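Local coordinates for protein RNA 2'-o-ribose methyltransferase (Thermus thermophilus, PDB 1IPA) that probably methylates the 2'-O of ribose in RNA, using a catalytic domain built around a deep trefoil knot, at residues G44-G56 with L74-L87. Residues are numbered along the deposited sequence; the frame is centred on the assembly and turned at random.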
loop_
_atom_site.group_PDB
_atom_site.type_symbol
_atom_site.label_atom_id
_atom_site.label_comp_id
_atom_site.label_asym_id
_atom_site.label_seq_id
_atom_site.Cartn_x
_atom_site.Cartn_y
_atom_site.Cartn_z
ATOM N N GLY A 44 -1.850 3.941 -15.704
ATOM C CA GLY A 44 -2.074 3.124 -16.882
ATOM C C GLY A 44 -3.127 2.036 -16.740
ATOM O O GLY A 44 -3.326 1.236 -17.656
ATOM N N ILE A 45 -3.801 1.998 -15.595
ATOM C CA ILE A 45 -4.842 1.003 -15.359
ATOM C C ILE A 45 -6.077 1.296 -16.210
ATOM O O ILE A 45 -6.603 2.413 -16.199
ATOM C CB ILE A 45 -5.232 0.978 -13.862
ATOM C CG1 ILE A 45 -4.059 0.433 -13.049
ATOM C CG2 ILE A 45 -6.462 0.130 -13.640
ATOM C CD1 ILE A 45 -4.275 0.497 -11.572
ATOM N N GLU A 46 -6.534 0.291 -16.949
ATOM C CA GLU A 46 -7.705 0.453 -17.802
ATOM C C GLU A 46 -8.983 0.228 -17.004
ATOM O O GLU A 46 -9.073 -0.695 -16.185
ATOM C CB GLU A 46 -7.667 -0.538 -18.968
ATOM C CG GLU A 46 -6.296 -0.691 -19.620
ATOM C CD GLU A 46 -6.328 -1.587 -20.846
ATOM O OE1 GLU A 46 -6.824 -1.132 -21.898
ATOM O OE2 GLU A 46 -5.869 -2.749 -20.755
ATOM N N LEU A 47 -9.968 1.085 -17.249
ATOM C CA LEU A 47 -11.259 1.005 -16.584
ATOM C C LEU A 47 -12.285 0.451 -17.567
ATOM O O LEU A 47 -12.151 0.643 -18.771
ATOM C CB LEU A 47 -11.683 2.406 -16.128
ATOM C CG LEU A 47 -11.384 2.857 -14.692
ATOM C CD1 LEU A 47 -10.114 2.212 -14.142
ATOM C CD2 LEU A 47 -11.301 4.371 -14.677
ATOM N N GLU A 48 -13.296 -0.249 -17.068
ATOM C CA GLU A 48 -14.327 -0.782 -17.956
ATOM C C GLU A 48 -15.664 -0.097 -17.717
ATOM O O GLU A 48 -16.434 0.118 -18.652
ATOM C CB GLU A 48 -14.467 -2.288 -17.787
ATOM C CG GLU A 48 -13.194 -3.028 -18.116
ATOM C CD GLU A 48 -13.423 -4.498 -18.365
ATOM O OE1 GLU A 48 -14.160 -5.119 -17.573
ATOM O OE2 GLU A 48 -12.859 -5.025 -19.352
ATOM N N GLN A 49 -15.940 0.247 -16.468
ATOM C CA GLN A 49 -17.176 0.938 -16.159
ATOM C C GLN A 49 -17.092 1.728 -14.865
ATOM O O GLN A 49 -16.271 1.439 -13.999
ATOM C CB GLN A 49 -18.354 -0.039 -16.105
ATOM C CG GLN A 49 -18.309 -1.069 -15.012
ATOM C CD GLN A 49 -19.521 -1.976 -15.059
ATOM O OE1 GLN A 49 -19.867 -2.504 -16.114
ATOM N NE2 GLN A 49 -20.173 -2.164 -13.918
ATOM N N ALA A 50 -17.944 2.742 -14.754
ATOM C CA ALA A 50 -17.974 3.579 -13.571
ATOM C C ALA A 50 -19.380 3.680 -13.019
ATOM O O ALA A 50 -20.334 3.885 -13.764
ATOM C CB ALA A 50 -17.449 4.967 -13.900
ATOM N N LEU A 51 -19.508 3.526 -11.709
ATOM C CA LEU A 51 -20.802 3.645 -11.062
ATOM C C LEU A 51 -20.852 5.043 -10.463
ATOM O O LEU A 51 -19.829 5.561 -10.010
ATOM C CB LEU A 51 -20.965 2.583 -9.974
ATOM C CG LEU A 51 -21.418 1.204 -10.463
ATOM C CD1 LEU A 51 -20.430 0.631 -11.468
ATOM C CD2 LEU A 51 -21.559 0.283 -9.266
ATOM N N VAL A 52 -22.039 5.646 -10.472
ATOM C CA VAL A 52 -22.231 7.001 -9.965
ATOM C C VAL A 52 -23.448 7.142 -9.055
ATOM O O VAL A 52 -24.521 6.640 -9.372
ATOM C CB VAL A 52 -22.401 7.976 -11.135
ATOM C CG1 VAL A 52 -22.568 9.397 -10.617
ATOM C CG2 VAL A 52 -21.210 7.867 -12.070
ATOM N N TRP A 53 -23.269 7.831 -7.930
ATOM C CA TRP A 53 -24.341 8.081 -6.961
ATOM C C TRP A 53 -25.464 8.855 -7.653
ATOM O O TRP A 53 -25.233 9.914 -8.248
ATOM C CB TRP A 53 -23.777 8.902 -5.792
ATOM C CG TRP A 53 -24.758 9.466 -4.772
ATOM C CD1 TRP A 53 -24.654 10.677 -4.124
ATOM C CD2 TRP A 53 -25.919 8.824 -4.221
ATOM N NE1 TRP A 53 -25.672 10.823 -3.209
ATOM C CE2 TRP A 53 -26.461 9.703 -3.246
ATOM C CE3 TRP A 53 -26.553 7.598 -4.449
ATOM C CZ2 TRP A 53 -27.603 9.388 -2.507
ATOM C CZ3 TRP A 53 -27.692 7.286 -3.713
ATOM C CH2 TRP A 53 -28.204 8.178 -2.754
ATOM N N GLU A 54 -26.676 8.316 -7.582
ATOM C CA GLU A 54 -27.837 8.953 -8.191
ATOM C C GLU A 54 -28.069 10.319 -7.543
ATOM O O GLU A 54 -28.656 11.214 -8.153
ATOM C CB GLU A 54 -29.070 8.065 -8.015
ATOM C CG GLU A 54 -29.551 7.968 -6.586
ATOM C CD GLU A 54 -30.598 6.891 -6.389
ATOM O OE1 GLU A 54 -31.199 6.459 -7.397
ATOM O OE2 GLU A 54 -30.826 6.486 -5.222
ATOM N N GLY A 55 -27.591 10.471 -6.310
ATOM C CA GLY A 55 -27.738 11.730 -5.597
ATOM C C GLY A 55 -26.691 12.779 -5.948
ATOM O O GLY A 55 -26.618 13.823 -5.302
ATOM N N GLY A 56 -25.884 12.511 -6.970
ATOM C CA GLY A 56 -24.862 13.460 -7.377
ATOM C C GLY A 56 -23.450 13.154 -6.896
ATOM O O GLY A 56 -23.232 12.291 -6.043
ATOM N N LEU A 74 -16.562 2.792 -22.141
ATOM C CA LEU A 74 -16.745 2.965 -20.673
ATOM C C LEU A 74 -18.224 3.109 -20.332
ATOM O O LEU A 74 -18.805 4.180 -20.497
ATOM C CB LEU A 74 -15.989 4.206 -20.190
ATOM C CG LEU A 74 -15.961 4.422 -18.676
ATOM C CD1 LEU A 74 -15.153 3.316 -18.024
ATOM C CD2 LEU A 74 -15.358 5.772 -18.354
ATOM N N ALA A 75 -18.831 2.029 -19.857
ATOM C CA ALA A 75 -20.239 2.057 -19.488
ATOM C C ALA A 75 -20.411 2.668 -18.100
ATOM O O ALA A 75 -19.642 2.379 -17.184
ATOM C CB ALA A 75 -20.820 0.642 -19.518
ATOM N N LEU A 76 -21.420 3.519 -17.951
ATOM C CA LEU A 76 -21.685 4.166 -16.673
ATOM C C LEU A 76 -22.974 3.613 -16.074
ATOM O O LEU A 76 -23.852 3.147 -16.798
ATOM C CB LEU A 76 -21.804 5.677 -16.871
ATOM C CG LEU A 76 -20.649 6.289 -17.676
ATOM C CD1 LEU A 76 -20.959 7.737 -18.033
ATOM C CD2 LEU A 76 -19.356 6.186 -16.876
ATOM N N LEU A 77 -23.071 3.652 -14.751
ATOM C CA LEU A 77 -24.247 3.165 -14.043
ATOM C C LEU A 77 -24.681 4.154 -12.970
ATOM O O LEU A 77 -23.929 4.444 -12.041
ATOM C CB LEU A 77 -23.963 1.821 -13.359
ATOM C CG LEU A 77 -24.002 0.475 -14.092
ATOM C CD1 LEU A 77 -25.381 0.272 -14.701
ATOM C CD2 LEU A 77 -22.919 0.420 -15.160
ATOM N N GLU A 78 -25.888 4.685 -13.104
ATOM C CA GLU A 78 -26.403 5.595 -12.098
ATOM C C GLU A 78 -26.852 4.606 -11.032
ATOM O O GLU A 78 -27.698 3.750 -11.285
ATOM C CB GLU A 78 -27.575 6.396 -12.656
ATOM C CG GLU A 78 -28.030 7.545 -11.780
ATOM C CD GLU A 78 -28.888 8.537 -12.543
ATOM O OE1 GLU A 78 -29.920 8.116 -13.119
ATOM O OE2 GLU A 78 -28.525 9.735 -12.571
ATOM N N VAL A 79 -26.280 4.725 -9.841
ATOM C CA VAL A 79 -26.563 3.790 -8.766
ATOM C C VAL A 79 -27.059 4.409 -7.458
ATOM O O VAL A 79 -26.875 5.599 -7.215
ATOM C CB VAL A 79 -25.284 2.953 -8.513
ATOM C CG1 VAL A 79 -25.306 2.330 -7.147
ATOM C CG2 VAL A 79 -25.158 1.885 -9.586
ATOM N N SER A 80 -27.685 3.584 -6.621
ATOM C CA SER A 80 -28.204 4.026 -5.333
ATOM C C SER A 80 -27.150 3.879 -4.239
ATOM O O SER A 80 -26.132 3.200 -4.418
ATOM C CB SER A 80 -29.449 3.219 -4.950
ATOM O OG SER A 80 -29.108 1.940 -4.440
ATOM N N GLU A 81 -27.405 4.515 -3.099
ATOM C CA GLU A 81 -26.489 4.479 -1.969
ATOM C C GLU A 81 -26.323 3.066 -1.412
ATOM O O GLU A 81 -25.214 2.644 -1.082
ATOM C CB GLU A 81 -26.990 5.418 -0.867
ATOM C CG GLU A 81 -26.072 5.515 0.339
ATOM C CD GLU A 81 -26.591 6.472 1.396
ATOM O OE1 GLU A 81 -25.872 6.704 2.389
ATOM O OE2 GLU A 81 -27.718 6.989 1.236
ATOM N N ALA A 82 -27.427 2.336 -1.310
ATOM C CA ALA A 82 -27.379 0.978 -0.793
ATOM C C ALA A 82 -26.481 0.089 -1.654
ATOM O O ALA A 82 -25.844 -0.828 -1.149
ATOM C CB ALA A 82 -28.782 0.402 -0.720
ATOM N N VAL A 83 -26.438 0.365 -2.954
ATOM C CA VAL A 83 -25.613 -0.403 -3.874
ATOM C C VAL A 83 -24.137 -0.036 -3.738
ATOM O O VAL A 83 -23.283 -0.919 -3.693
ATOM C CB VAL A 83 -26.061 -0.190 -5.330
ATOM C CG1 VAL A 83 -25.008 -0.718 -6.290
ATOM C CG2 VAL A 83 -27.377 -0.908 -5.564
ATOM N N LEU A 84 -23.832 1.258 -3.672
ATOM C CA LEU A 84 -22.441 1.688 -3.508
ATOM C C LEU A 84 -21.893 1.151 -2.189
ATOM O O LEU A 84 -20.736 0.749 -2.098
ATOM C CB LEU A 84 -22.339 3.215 -3.512
ATOM C CG LEU A 84 -22.612 3.913 -4.845
ATOM C CD1 LEU A 84 -22.669 5.412 -4.627
ATOM C CD2 LEU A 84 -21.537 3.536 -5.857
ATOM N N LYS A 85 -22.744 1.148 -1.172
ATOM C CA LYS A 85 -22.380 0.672 0.154
ATOM C C LYS A 85 -22.071 -0.807 0.094
ATOM O O LYS A 85 -21.210 -1.298 0.823
ATOM C CB LYS A 85 -23.531 0.951 1.132
ATOM C CG LYS A 85 -23.389 0.332 2.510
ATOM C CD LYS A 85 -24.207 1.122 3.550
ATOM C CE LYS A 85 -25.711 1.212 3.222
ATOM N NZ LYS A 85 -26.439 -0.087 3.385
ATOM N N LYS A 86 -22.767 -1.511 -0.790
ATOM C CA LYS A 86 -22.562 -2.945 -0.961
ATOM C C LYS A 86 -21.183 -3.218 -1.553
ATOM O O LYS A 86 -20.553 -4.222 -1.230
ATOM C CB LYS A 86 -23.637 -3.527 -1.885
ATOM C CG LYS A 86 -23.640 -5.049 -1.972
ATOM C CD LYS A 86 -24.015 -5.680 -0.638
ATOM C CE LYS A 86 -24.393 -7.150 -0.814
ATOM N NZ LYS A 86 -24.949 -7.777 0.429
ATOM N N LEU A 87 -20.731 -2.321 -2.431
ATOM C CA LEU A 87 -19.431 -2.443 -3.077
ATOM C C LEU A 87 -18.341 -1.699 -2.296
ATOM O O LEU A 87 -17.161 -1.807 -2.617
ATOM C CB LEU A 87 -19.483 -1.873 -4.499
ATOM C CG LEU A 87 -20.218 -2.571 -5.657
ATOM C CD1 LEU A 87 -20.320 -4.077 -5.411
ATOM C CD2 LEU A 87 -21.577 -1.971 -5.826
#
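Leu51 and Leu77 lie side by side on one face of a parallel strand pair, pointing the same way, with Leu51 CG 3.9 Å from Leu77 CB. Six backbone hydrogen bonds run between the two segments. Five lie along strands 47-53 and 75-79, beginning with Ala75 N to Glu48 O. The last goes from Glu54 N, just past the first strand, to Val79 O. The bond from Val79 N to Val52 O, 2.6 Å, is nearly straight at the hydrogen (176°), though its donor is tilted from the carbonyl plane.

The tight side is the Leu51 face. Here helix 81-87 turns back across the strands, running at 132° to strand 47-53. Leu51 CG also meets Val79 CG2 at 3.9 Å, and its CD2 reaches Leu87 CD2 at 4.1 Å, the two side chains crossing at about a right angle. Leu84 CD1 packs on Trp53 CB at 3.8 Å. Helix 9-15 adds to this core through Leu14, and Arg10 binds Gln49 OE1.

The other face is looser. Ala50 CB touches Leu76 CD2 at 3.7 Å, and Leu76 is exposed. Past the end of strand 47-53, Glu54 CB rests on the aliphatic CG of Glu78 (3.9 Å). Their carboxylates stay apart.

Ser80 turns the chain into the helix. Its OG takes a weak N-cap bond from Val83 N and also bonds to Thr4 O. The pair belongs to the mixed sheet of the eL30-like domain, probably involved in RNA binding. Backbone bonds fix the strand register, while apolar contacts on one face hold the helix against the sheet.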